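Side-chain contacts in putative NADPH-dependent oxidoreductase (Desulfitobacterium hafniense DCB-2, PDB 3DB2), which probably acts as an NADPH-dependent oxidoreductase of the Gfo/Idh/MocA type, joining a nucleotide-binding Rossmann domain to a C-terminal domain built on a large mixed sheet: residues Ala80-Ile83 with Glu84-Arg88; Ile109-Val112 with Ile113-Thr116; Leu132-Met135 with Lys136-Asp140; Leu303-Glu306 with Val307-Val310; Arg345-Glu348 with Ile349-Ile353. All blocks are in the same frame, centred on the assembly; numbering follows the deposited sequence.

In the fold
Interactions 1 to 5 follow one another along the chain, each within a single continuous stretch. Interactions 1 and 2 lie on helices 79-88 and 103-116 of the Rossmann domain; their centres are 9 Å apart and they touch through I83 and I109. Interaction 4, on helix 302-316, packs on the other face of the parallel sheet, its centre about 20 Å from that of interaction 1. Interactions 3 and 5 lie in the second domain, 28 Å apart between centres, on helix 130-140, which packs on the mixed sheet, and where that sheet's outermost strand 347-348 leads into the last helix. Helix 302-316 brings the late chain back against the Rossmann sheet, about 6 Å (nearest atoms) from interaction 3.

Interaction 1: residues Ala80-Ile83 with Glu84-Arg88; sequences AEVI and EQCAR
E84 lays its side chain back along the helix over the carbonyl of A80, one turn earlier. Its CG is placed beside its own backbone N (chi1 -76°), which brings E84 CG to 3.3 Å from A80 O, the same oxygen that accepts the backbone bond from E84 N at 2.9 Å. The remainder of the chain is extended, and E84 OE1 passes alongside E81 CA at 3.7 Å. Two residues further along, V82 CG1 and C86 SG pack loosely at 4.2 Å. Next to it, A87 CB rests 3.2 Å from I83 O, the acceptor of the A87 N-H. These contacts run along helix 79-88, the crossover helix between parallel strands 69-72 and 92-96 in a beta-alpha-beta unit of the Rossmann fold. V82, I83 and C86 face these strands, and I83, with A80 and A87, touches helix 103-116. The carboxylate of E84 finds its strongest partner there, a salt bridge from OE1 to R108. With an alanine here, R108 would probably be left without this acidic mate, and the two helices would be held by their apolar contacts without this charged link. On the other flank, Q85 and C86 lean on M58 and L62 of helix 58-62.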
loop_
_atom_site.group_PDB
_atom_site.type_symbol
_atom_site.label_atom_id
_atom_site.label_comp_id
_atom_site.label_asym_id
_atom_site.label_seq_id
_atom_site.Cartn_x
_atom_site.Cartn_y
_atom_site.Cartn_z
ATOM N N ALA C 80 24.801 9.436 19.898
ATOM C CA ALA C 80 26.174 9.100 19.596
ATOM C C ALA C 80 27.130 9.506 20.718
ATOM O O ALA C 80 27.874 8.692 21.255
ATOM C CB ALA C 80 26.661 9.781 18.321
ATOM N N GLU C 81 27.125 10.781 21.103
ATOM C CA GLU C 81 28.072 11.171 22.159
ATOM C C GLU C 81 27.690 10.540 23.486
ATOM O O GLU C 81 28.528 10.240 24.346
ATOM C CB GLU C 81 28.126 12.702 22.264
ATOM C CG GLU C 81 26.808 13.321 22.642
ATOM C CD GLU C 81 26.832 14.837 22.624
ATOM O OE1 GLU C 81 26.445 15.393 21.578
ATOM O OE2 GLU C 81 27.221 15.433 23.651
ATOM N N VAL C 82 26.392 10.319 23.740
ATOM C CA VAL C 82 26.059 9.729 25.041
ATOM C C VAL C 82 26.481 8.272 25.087
ATOM O O VAL C 82 27.077 7.794 26.062
ATOM C CB VAL C 82 24.572 9.886 25.339
ATOM C CG1 VAL C 82 24.229 9.150 26.614
ATOM C CG2 VAL C 82 24.202 11.356 25.451
ATOM N N ILE C 83 26.193 7.539 24.018
ATOM C CA ILE C 83 26.672 6.152 23.902
ATOM C C ILE C 83 28.183 6.093 23.998
ATOM O O ILE C 83 28.764 5.238 24.681
ATOM C CB ILE C 83 26.173 5.489 22.595
ATOM C CG1 ILE C 83 24.654 5.348 22.524
ATOM C CG2 ILE C 83 26.834 4.144 22.386
ATOM C CD1 ILE C 83 24.095 5.153 21.101
ATOM N N GLU C 84 28.892 6.996 23.345
ATOM C CA GLU C 84 30.361 6.920 23.397
ATOM C C GLU C 84 30.846 7.099 24.842
ATOM O O GLU C 84 31.674 6.314 25.288
ATOM C CB GLU C 84 30.971 7.952 22.471
ATOM C CG GLU C 84 30.955 7.667 20.988
ATOM C CD GLU C 84 31.303 8.854 20.114
ATOM O OE1 GLU C 84 31.142 10.010 20.549
ATOM O OE2 GLU C 84 31.762 8.648 18.965
ATOM N N GLN C 85 30.318 8.102 25.545
ATOM C CA GLN C 85 30.730 8.305 26.930
ATOM C C GLN C 85 30.388 7.120 27.800
ATOM O O GLN C 85 31.198 6.652 28.620
ATOM C CB GLN C 85 30.109 9.585 27.487
ATOM C CG GLN C 85 30.821 10.042 28.762
ATOM C CD GLN C 85 30.207 11.206 29.481
ATOM O OE1 GLN C 85 29.200 11.789 29.080
ATOM N NE2 GLN C 85 30.811 11.596 30.595
ATOM N N CYS C 86 29.196 6.531 27.642
ATOM C CA CYS C 86 28.851 5.395 28.513
ATOM C C CYS C 86 29.627 4.140 28.154
ATOM O O CYS C 86 30.141 3.437 29.004
ATOM C CB CYS C 86 27.352 5.111 28.445
ATOM S SG CYS C 86 26.341 6.479 28.998
ATOM N N ALA C 87 29.735 3.829 26.853
ATOM C CA ALA C 87 30.456 2.628 26.456
ATOM C C ALA C 87 31.924 2.711 26.845
ATOM O O ALA C 87 32.536 1.695 27.224
ATOM C CB ALA C 87 30.281 2.417 24.952
ATOM N N ARG C 88 32.522 3.898 26.770
ATOM C CA ARG C 88 33.939 3.979 27.150
ATOM C C ARG C 88 34.135 3.827 28.653
ATOM O O ARG C 88 35.277 3.564 29.061
ATOM C CB ARG C 88 34.548 5.284 26.639
ATOM C CG ARG C 88 34.354 5.510 25.161
ATOM C CD ARG C 88 34.892 6.854 24.706
ATOM N NE ARG C 88 35.178 6.754 23.266
ATOM C CZ ARG C 88 35.123 7.713 22.358
ATOM N NH1 ARG C 88 34.785 8.950 22.706
ATOM N NH2 ARG C 88 35.420 7.416 21.094
#

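Interaction 2: residues Ile109-Val112 with Ile113-Thr116; sequences IDQV and IKET
A one-turn contact near the C-terminal end of helix 103-116 joins V112 to T116, with D110-K114 and Q111-E115 alongside it. T116 grips the carbonyl of V112 twice. Its OG1, set between the backbone N and the carbonyl carbon (chi1 61°), donates to V112 O at 2.6 Å, while T116 N reaches the same oxygen at 2.9 Å from above the carbonyl plane. The methyl branch meets the valine as well, T116 CG2 lying 4.0 Å from V112 CG2. A valine in place of T116 would probably leave V112 O with the backbone N-H alone and the end of the helix less firmly tied.

The helix is the crossover between strands 92-96 and 120-123, at the edge of the parallel Rossmann sheet. I109 and I113 both touch F120 of that edge strand, and I113 CG1 sits 3.1 Å from I109 O. V112 and T116 face helix 79-88, which I109 also touches through I83.

K114 bends at its third torsion (chi3 -52°), bringing K114 CE to 3.4 Å from D110 O. K114 NZ makes a long salt bridge of 3.8 Å to D110 OD2. The amide of Q111 stands almost perpendicular to the carboxylate of E115, their planes 84° apart. Q111 NE2 and E115 OE2 are modelled at 2.5 Å with a poorly aligned hydrogen, so the details of that bond are doubtful.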
loop_
_atom_site.group_PDB
_atom_site.type_symbol
_atom_site.label_atom_id
_atom_site.label_comp_id
_atom_site.label_asym_id
_atom_site.label_seq_id
_atom_site.Cartn_x
_atom_site.Cartn_y
_atom_site.Cartn_z
ATOM N N ILE C 109 28.612 5.018 16.491
ATOM C CA ILE C 109 28.057 4.144 17.506
ATOM C C ILE C 109 28.475 2.712 17.228
ATOM O O ILE C 109 28.861 1.928 18.091
ATOM C CB ILE C 109 26.531 4.310 17.555
ATOM C CG1 ILE C 109 26.090 5.697 18.020
ATOM C CG2 ILE C 109 25.918 3.209 18.387
ATOM C CD1 ILE C 109 24.647 6.004 17.667
ATOM N N ASP C 110 28.435 2.295 15.966
ATOM C CA ASP C 110 28.935 0.955 15.633
ATOM C C ASP C 110 30.398 0.825 16.054
ATOM O O ASP C 110 30.822 -0.167 16.638
ATOM C CB ASP C 110 28.715 0.728 14.145
ATOM C CG ASP C 110 28.940 -0.687 13.650
ATOM O OD1 ASP C 110 28.773 -1.654 14.418
ATOM O OD2 ASP C 110 29.301 -0.828 12.455
ATOM N N GLN C 111 31.181 1.864 15.802
ATOM C CA GLN C 111 32.622 1.785 16.062
ATOM C C GLN C 111 32.962 1.682 17.539
ATOM O O GLN C 111 33.772 0.865 17.994
ATOM C CB GLN C 111 33.243 3.037 15.448
ATOM C CG GLN C 111 34.669 3.250 15.943
ATOM C CD GLN C 111 35.691 2.451 15.160
ATOM O OE1 GLN C 111 35.343 1.564 14.377
ATOM N NE2 GLN C 111 36.960 2.793 15.400
ATOM N N VAL C 112 32.306 2.538 18.335
ATOM C CA VAL C 112 32.603 2.498 19.793
ATOM C C VAL C 112 32.111 1.230 20.439
ATOM O O VAL C 112 32.699 0.768 21.423
ATOM C CB VAL C 112 32.054 3.770 20.457
ATOM C CG1 VAL C 112 30.548 3.687 20.703
ATOM C CG2 VAL C 112 32.775 4.062 21.780
ATOM N N ILE C 113 31.034 0.612 19.940
ATOM C CA ILE C 113 30.598 -0.687 20.441
ATOM C C ILE C 113 31.597 -1.769 20.012
ATOM O O ILE C 113 31.972 -2.627 20.811
ATOM C CB ILE C 113 29.192 -1.060 19.959
ATOM C CG1 ILE C 113 28.107 -0.062 20.393
ATOM C CG2 ILE C 113 28.758 -2.470 20.358
ATOM C CD1 ILE C 113 28.008 0.285 21.853
ATOM N N LYS C 114 32.056 -1.708 18.762
ATOM C CA LYS C 114 33.116 -2.632 18.352
ATOM C C LYS C 114 34.324 -2.490 19.274
ATOM O O LYS C 114 34.732 -3.474 19.899
ATOM C CB LYS C 114 33.465 -2.364 16.878
ATOM C CG LYS C 114 32.429 -2.884 15.890
ATOM C CD LYS C 114 32.660 -2.549 14.432
ATOM C CE LYS C 114 32.895 -1.077 14.162
ATOM N NZ LYS C 114 33.123 -0.729 12.724
ATOM N N GLU C 115 34.850 -1.277 19.363
ATOM C CA GLU C 115 35.979 -0.932 20.207
ATOM C C GLU C 115 35.835 -1.487 21.629
ATOM O O GLU C 115 36.655 -2.267 22.116
ATOM C CB GLU C 115 36.168 0.579 20.362
ATOM C CG GLU C 115 37.075 1.235 19.360
ATOM C CD GLU C 115 36.676 2.653 18.996
ATOM O OE1 GLU C 115 36.017 3.327 19.812
ATOM O OE2 GLU C 115 37.033 3.109 17.878
ATOM N N THR C 116 34.778 -1.060 22.308
ATOM C CA THR C 116 34.630 -1.378 23.732
ATOM C C THR C 116 34.118 -2.776 23.993
ATOM O O THR C 116 34.388 -3.354 25.059
ATOM C CB THR C 116 33.723 -0.306 24.357
ATOM O OG1 THR C 116 32.453 -0.339 23.718
ATOM C CG2 THR C 116 34.265 1.099 24.050
#

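Interaction 3: residues Leu132-Met135 with Lys136-Asp140; sequences LRKM and KEMID
K134 and M138, the latter modelled as selenomethionine, make the main apolar contact, their chains crossing at a slant. The lysine leaves with CG opposite its backbone N (chi1 175°) and then bends at the next torsion, which brings its aliphatic part over the selenomethionine: K134 CE is 3.8 Å from M138 CG and 3.9 Å from M138 SE. On another side the carboxylate of E137 flanks the same chain, with E137 OE2 3.8 Å from K134 CD. I139 adds a smaller contact, its CG1 lying 3.2 Å from M135 O.

Among the charged groups, K134 NZ and E137 OE2 are 4.4 Å apart, beyond a salt bridge; the ammonium instead bonds to a glycerol, probably from the crystallisation liquor. K136 does form an ion pair one turn along: its NZ donates to D140 OD1 at 3.2 Å, on the syn lone pair of that oxygen, and also bonds to the carbonyl of L193. R133 has its charge partner in E321.

Regular backbone bonds run beneath these side chains, including M138 N to K134 O at 2.9 Å.

Helix 130-140 lies on the mixed sheet of the second domain. L132 and M135 touch both strands 240-247 and 250-256, through I243, V245, L252 and Y254, and M138 touches L252, while R133 and K136 touch F192 of helix 183-194.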
loop_
_atom_site.group_PDB
_atom_site.type_symbol
_atom_site.label_atom_id
_atom_site.label_comp_id
_atom_site.label_asym_id
_atom_site.label_seq_id
_atom_site.Cartn_x
_atom_site.Cartn_y
_atom_site.Cartn_z
ATOM N N LEU C 132 3.815 -9.814 15.722
ATOM C CA LEU C 132 4.899 -9.844 14.739
ATOM C C LEU C 132 5.676 -11.153 14.798
ATOM O O LEU C 132 6.146 -11.756 13.797
ATOM C CB LEU C 132 5.785 -8.623 14.986
ATOM C CG LEU C 132 5.487 -7.379 14.166
ATOM C CD1 LEU C 132 5.691 -7.639 12.674
ATOM C CD2 LEU C 132 4.064 -6.892 14.458
ATOM N N ARG C 133 5.822 -11.664 16.023
ATOM C CA ARG C 133 6.421 -12.983 16.253
ATOM C C ARG C 133 5.626 -14.096 15.552
ATOM O O ARG C 133 6.211 -15.015 14.979
ATOM C CB ARG C 133 6.567 -13.293 17.735
ATOM C CG ARG C 133 7.508 -12.415 18.528
ATOM C CD ARG C 133 8.891 -12.335 17.911
ATOM N NE ARG C 133 9.912 -11.749 18.748
ATOM C CZ ARG C 133 11.099 -11.253 18.444
ATOM N NH1 ARG C 133 11.573 -11.213 17.216
ATOM N NH2 ARG C 133 11.884 -10.763 19.407
ATOM N N LYS C 134 4.308 -14.009 15.585
ATOM C CA LYS C 134 3.467 -15.037 14.985
ATOM C C LYS C 134 3.570 -14.918 13.476
ATOM O O LYS C 134 3.719 -15.902 12.729
ATOM C CB LYS C 134 2.046 -14.881 15.527
ATOM C CG LYS C 134 1.021 -15.814 14.913
ATOM C CD LYS C 134 1.333 -17.234 15.369
ATOM C CE LYS C 134 0.650 -18.245 14.467
ATOM N NZ LYS C 134 -0.229 -19.118 15.296
HETATM N N MSE C 135 3.505 -13.677 12.982
HETATM C CA MSE C 135 3.622 -13.464 11.531
HETATM C C MSE C 135 4.937 -14.006 10.999
HETATM O O MSE C 135 5.020 -14.574 9.901
HETATM C CB MSE C 135 3.424 -11.981 11.178
HETATM C CG MSE C 135 1.990 -11.508 11.429
HETATM SE SE MSE C 135 1.915 -9.533 11.396
HETATM C CE MSE C 135 2.032 -9.424 9.470
ATOM N N LYS C 136 6.006 -13.874 11.746
ATOM C CA LYS C 136 7.331 -14.343 11.413
ATOM C C LYS C 136 7.312 -15.869 11.324
ATOM O O LYS C 136 7.811 -16.489 10.366
ATOM C CB LYS C 136 8.351 -13.844 12.449
ATOM C CG LYS C 136 9.782 -14.264 12.129
ATOM C CD LYS C 136 10.126 -13.817 10.716
ATOM C CE LYS C 136 11.628 -13.629 10.549
ATOM N NZ LYS C 136 12.035 -13.931 9.149
ATOM N N GLU C 137 6.716 -16.493 12.312
ATOM C CA GLU C 137 6.541 -17.952 12.323
ATOM C C GLU C 137 5.810 -18.416 11.069
ATOM O O GLU C 137 6.289 -19.327 10.375
ATOM C CB GLU C 137 5.769 -18.338 13.561
ATOM C CG GLU C 137 5.686 -19.784 14.004
ATOM C CD GLU C 137 5.334 -19.787 15.498
ATOM O OE1 GLU C 137 6.281 -19.729 16.312
ATOM O OE2 GLU C 137 4.128 -19.813 15.828
HETATM N N MSE C 138 4.676 -17.770 10.780
HETATM C CA MSE C 138 3.859 -18.182 9.634
HETATM C C MSE C 138 4.614 -18.056 8.330
HETATM O O MSE C 138 4.488 -18.882 7.415
HETATM C CB MSE C 138 2.533 -17.432 9.604
HETATM C CG MSE C 138 1.634 -17.806 10.775
HETATM SE SE MSE C 138 0.081 -16.646 10.989
HETATM C CE MSE C 138 -1.227 -17.779 10.091
ATOM N N ILE C 139 5.442 -17.017 8.211
ATOM C CA ILE C 139 6.261 -16.832 7.019
ATOM C C ILE C 139 7.394 -17.841 6.998
ATOM O O ILE C 139 7.734 -18.408 5.957
ATOM C CB ILE C 139 6.813 -15.394 6.993
ATOM C CG1 ILE C 139 5.708 -14.348 6.753
ATOM C CG2 ILE C 139 7.953 -15.209 6.012
ATOM C CD1 ILE C 139 6.168 -12.931 7.035
ATOM N N ASP C 140 8.052 -18.098 8.131
ATOM C CA ASP C 140 9.264 -18.904 8.059
ATOM C C ASP C 140 8.965 -20.370 7.772
ATOM O O ASP C 140 9.721 -20.987 7.020
ATOM C CB ASP C 140 10.073 -18.792 9.345
ATOM C CG ASP C 140 10.877 -17.490 9.337
ATOM O OD1 ASP C 140 10.910 -16.804 8.290
ATOM O OD2 ASP C 140 11.449 -17.205 10.413
#

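Interaction 4: residues Leu303-Glu306 with Val307-Val310; sequences LRVE and VEEV
R304 and E308 lie one helical turn apart, and their side chains cross obliquely with the flat groups turned steeply against each other, the guanidinium and carboxylate planes 75° apart. R304 is stretched out from CG to NE, starting with CG opposite its backbone N, and this extended course brings the NE edge of the guanidinium to the glutamate. R304 NE donates to E308 OE2 at 2.9 Å in a nearly straight bond, with the oxygen close to the guanidinium plane. Relative to the carboxylate, the nitrogen lies above the plane, 49° out of it. This is a single-nitrogen salt bridge: R304 NH2 is farther from E308 OE2, at 3.5 Å. The aliphatic part of the arginine accompanies the carboxylate, with R304 CG 3.7 Å from E308 CD, and V305 CG1 is near its other oxygen, 4.2 Å from E308 OE1. Beneath the pair, E308 N bonds to R304 O at 3.1 Å.

On the buried side V307 places CG2 3.5 Å from L303 O. L303, E306 and V307 all touch M20 of helix 15-24, V307 and V310 reach I71 and M69 of the parallel sheet, and E306 OE2 bonds to Y94 OH. Helix 302-316 thus returns to cover the Rossmann sheet.

E308 OE2 also bonds to S27 OG, so one oxygen serves both the arginine and a hydroxyl. The adjoining positive charge is likely to stabilise the anionic form of E308, and the two bonds on this oxygen should restrict rotation of its carboxylate.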
loop_
_atom_site.group_PDB
_atom_site.type_symbol
_atom_site.label_atom_id
_atom_site.label_comp_id
_atom_site.label_asym_id
_atom_site.label_seq_id
_atom_site.Cartn_x
_atom_site.Cartn_y
_atom_site.Cartn_z
ATOM N N LEU C 303 7.997 -3.633 25.545
ATOM C CA LEU C 303 9.006 -2.692 26.067
ATOM C C LEU C 303 9.803 -3.364 27.173
ATOM O O LEU C 303 11.017 -3.236 27.313
ATOM C CB LEU C 303 8.319 -1.413 26.567
ATOM C CG LEU C 303 7.491 -0.638 25.554
ATOM C CD1 LEU C 303 6.920 0.616 26.202
ATOM C CD2 LEU C 303 8.341 -0.290 24.343
ATOM N N ARG C 304 9.127 -4.146 28.017
ATOM C CA ARG C 304 9.815 -4.861 29.084
ATOM C C ARG C 304 10.791 -5.901 28.565
ATOM O O ARG C 304 11.941 -5.969 28.995
ATOM C CB ARG C 304 8.787 -5.563 29.977
ATOM C CG ARG C 304 9.399 -6.467 31.028
ATOM C CD ARG C 304 8.328 -6.933 32.011
ATOM N NE ARG C 304 8.853 -7.938 32.933
ATOM C CZ ARG C 304 8.146 -8.571 33.857
ATOM N NH1 ARG C 304 6.859 -8.357 34.035
ATOM N NH2 ARG C 304 8.738 -9.465 34.637
ATOM N N VAL C 305 10.340 -6.725 27.611
ATOM C CA VAL C 305 11.202 -7.810 27.141
ATOM C C VAL C 305 12.426 -7.271 26.413
ATOM O O VAL C 305 13.464 -7.945 26.454
ATOM C CB VAL C 305 10.497 -8.836 26.243
ATOM C CG1 VAL C 305 9.388 -9.520 27.018
ATOM C CG2 VAL C 305 9.983 -8.181 24.958
ATOM N N GLU C 306 12.355 -6.117 25.777
ATOM C CA GLU C 306 13.542 -5.652 25.042
ATOM C C GLU C 306 14.672 -5.216 25.973
ATOM O O GLU C 306 15.840 -5.482 25.679
ATOM C CB GLU C 306 13.163 -4.572 24.049
ATOM C CG GLU C 306 13.041 -3.136 24.486
ATOM C CD GLU C 306 12.701 -2.166 23.356
ATOM O OE1 GLU C 306 13.146 -2.346 22.205
ATOM O OE2 GLU C 306 11.978 -1.186 23.615
ATOM N N VAL C 307 14.331 -4.584 27.096
ATOM C CA VAL C 307 15.332 -4.243 28.116
ATOM C C VAL C 307 15.865 -5.493 28.806
ATOM O O VAL C 307 17.072 -5.660 29.040
ATOM C CB VAL C 307 14.746 -3.224 29.118
ATOM C CG1 VAL C 307 15.803 -2.770 30.123
ATOM C CG2 VAL C 307 14.154 -2.024 28.364
ATOM N N GLU C 308 14.983 -6.440 29.127
ATOM C CA GLU C 308 15.339 -7.705 29.735
ATOM C C GLU C 308 16.316 -8.544 28.900
ATOM O O GLU C 308 17.136 -9.290 29.446
ATOM C CB GLU C 308 14.109 -8.584 30.016
ATOM C CG GLU C 308 13.345 -8.116 31.262
ATOM C CD GLU C 308 12.090 -8.935 31.482
ATOM O OE1 GLU C 308 11.608 -9.624 30.546
ATOM O OE2 GLU C 308 11.556 -8.903 32.606
ATOM N N GLU C 309 16.220 -8.420 27.577
ATOM C CA GLU C 309 17.099 -9.150 26.681
ATOM C C GLU C 309 18.535 -8.670 26.888
ATOM O O GLU C 309 19.527 -9.400 26.806
ATOM C CB GLU C 309 16.697 -8.905 25.230
ATOM C CG GLU C 309 17.762 -9.192 24.186
ATOM C CD GLU C 309 17.185 -9.378 22.795
ATOM O OE1 GLU C 309 16.394 -10.328 22.577
ATOM O OE2 GLU C 309 17.508 -8.555 21.925
ATOM N N VAL C 310 18.689 -7.364 27.134
ATOM C CA VAL C 310 20.072 -6.876 27.304
ATOM C C VAL C 310 20.658 -7.487 28.587
ATOM O O VAL C 310 21.798 -7.941 28.603
ATOM C CB VAL C 310 20.177 -5.354 27.317
ATOM C CG1 VAL C 310 21.640 -4.905 27.392
ATOM C CG2 VAL C 310 19.543 -4.755 26.068
#

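Interaction 5: residues Arg345-Glu348 with Ile349-Ile353; sequences RPVE and IAEII
R345 and E351 approach from opposite directions and meet end-on through two hydrogen bonds. The arginine starts with CG between its backbone N and carbonyl carbon (chi1 70°), extends to NE, and turns its guanidinium at the last torsion (chi4 78°) to face the carboxylate. R345 NH2 donates to E351 OE1 at 2.8 Å and R345 NH1 to E351 OE2 at 3.0 Å, both nearly straight and on syn lone pairs. The two groups lie almost coplanar (8°), a classic bidentate salt bridge. V347 CG2 lies 4.0 Å above the rim of one guanidinium face.

E351 extends beyond CG, carrying its carboxylate back to the preceding strand. There E348 N donates to E351 OE2 at 3.1 Å from above the carboxylate plane, so this oxygen takes two bonds. In return E351 N bonds to E348 O at 3.1 Å, less well aligned. The side-chain bond to E348 N resembles one half of a capping box at the entry to the last helix.

R345 NE pairs with E343, and E348 with R199. V347 and I349 bond through their backbones to V200 and A198 of strand 197-205, V347 and I352 touch helix 324-343, and P346 packs on K344 of the second subunit.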
loop_
_atom_site.group_PDB
_atom_site.type_symbol
_atom_site.label_atom_id
_atom_site.label_comp_id
_atom_site.label_asym_id
_atom_site.label_seq_id
_atom_site.Cartn_x
_atom_site.Cartn_y
_atom_site.Cartn_z
ATOM N N ARG C 345 14.963 9.418 -8.142
ATOM C CA ARG C 345 15.506 8.180 -8.647
ATOM C C ARG C 345 15.528 7.129 -7.566
ATOM O O ARG C 345 15.575 7.510 -6.392
ATOM C CB ARG C 345 16.946 8.390 -9.158
ATOM C CG ARG C 345 17.958 8.653 -8.022
ATOM C CD ARG C 345 19.343 8.976 -8.511
ATOM N NE ARG C 345 20.396 9.079 -7.531
ATOM C CZ ARG C 345 21.070 8.138 -6.894
ATOM N NH1 ARG C 345 20.800 6.861 -7.109
ATOM N NH2 ARG C 345 22.034 8.449 -6.011
ATOM N N PRO C 346 15.500 5.853 -7.928
ATOM C CA PRO C 346 15.730 4.791 -6.945
ATOM C C PRO C 346 17.180 4.823 -6.446
ATOM O O PRO C 346 18.115 5.217 -7.156
ATOM C CB PRO C 346 15.520 3.495 -7.716
ATOM C CG PRO C 346 15.685 3.879 -9.138
ATOM C CD PRO C 346 15.202 5.307 -9.257
ATOM N N VAL C 347 17.364 4.389 -5.214
ATOM C CA VAL C 347 18.638 4.522 -4.515
ATOM C C VAL C 347 18.985 3.195 -3.875
ATOM O O VAL C 347 18.128 2.645 -3.152
ATOM C CB VAL C 347 18.567 5.595 -3.419
ATOM C CG1 VAL C 347 19.875 5.584 -2.619
ATOM C CG2 VAL C 347 18.295 6.954 -4.039
ATOM N N GLU C 348 20.181 2.711 -4.168
ATOM C CA GLU C 348 20.691 1.458 -3.610
ATOM C C GLU C 348 21.047 1.736 -2.141
ATOM O O GLU C 348 21.607 2.758 -1.789
ATOM C CB GLU C 348 21.908 0.924 -4.341
ATOM C CG GLU C 348 21.751 0.705 -5.837
ATOM C CD GLU C 348 20.684 -0.335 -6.137
ATOM O OE1 GLU C 348 20.854 -1.492 -5.701
ATOM O OE2 GLU C 348 19.704 0.061 -6.792
ATOM N N ILE C 349 20.736 0.797 -1.257
ATOM C CA ILE C 349 21.156 0.970 0.131
ATOM C C ILE C 349 22.673 0.971 0.224
ATOM O O ILE C 349 23.280 1.591 1.089
ATOM C CB ILE C 349 20.556 -0.147 0.997
ATOM C CG1 ILE C 349 19.025 -0.242 0.952
ATOM C CG2 ILE C 349 21.029 0.003 2.431
ATOM C CD1 ILE C 349 18.339 0.980 1.542
ATOM N N ALA C 350 23.358 0.285 -0.695
ATOM C CA ALA C 350 24.822 0.285 -0.626
ATOM C C ALA C 350 25.414 1.674 -0.812
ATOM O O ALA C 350 26.476 1.998 -0.266
ATOM C CB ALA C 350 25.371 -0.667 -1.685
ATOM N N GLU C 351 24.724 2.511 -1.558
ATOM C CA GLU C 351 25.117 3.875 -1.872
ATOM C C GLU C 351 25.216 4.717 -0.605
ATOM O O GLU C 351 25.916 5.722 -0.454
ATOM C CB GLU C 351 24.122 4.554 -2.781
ATOM C CG GLU C 351 24.127 4.204 -4.248
ATOM C CD GLU C 351 23.108 5.113 -4.943
ATOM O OE1 GLU C 351 23.313 6.314 -4.675
ATOM O OE2 GLU C 351 22.194 4.614 -5.655
ATOM N N ILE C 352 24.433 4.310 0.382
ATOM C CA ILE C 352 24.323 5.042 1.642
ATOM C C ILE C 352 25.389 4.451 2.568
ATOM O O ILE C 352 26.198 5.159 3.142
ATOM C CB ILE C 352 22.948 4.912 2.305
ATOM C CG1 ILE C 352 21.788 5.502 1.515
ATOM C CG2 ILE C 352 22.963 5.505 3.720
ATOM C CD1 ILE C 352 21.889 7.014 1.348
ATOM N N ILE C 353 25.362 3.151 2.701
ATOM C CA ILE C 353 26.069 2.397 3.721
ATOM C C ILE C 353 27.536 2.252 3.336
ATOM O O ILE C 353 28.400 2.456 4.180
ATOM C CB ILE C 353 25.418 1.011 3.873
ATOM C CG1 ILE C 353 24.326 0.985 4.936
ATOM C CG2 ILE C 353 26.483 -0.049 4.109
ATOM C CD1 ILE C 353 23.594 -0.349 4.960
#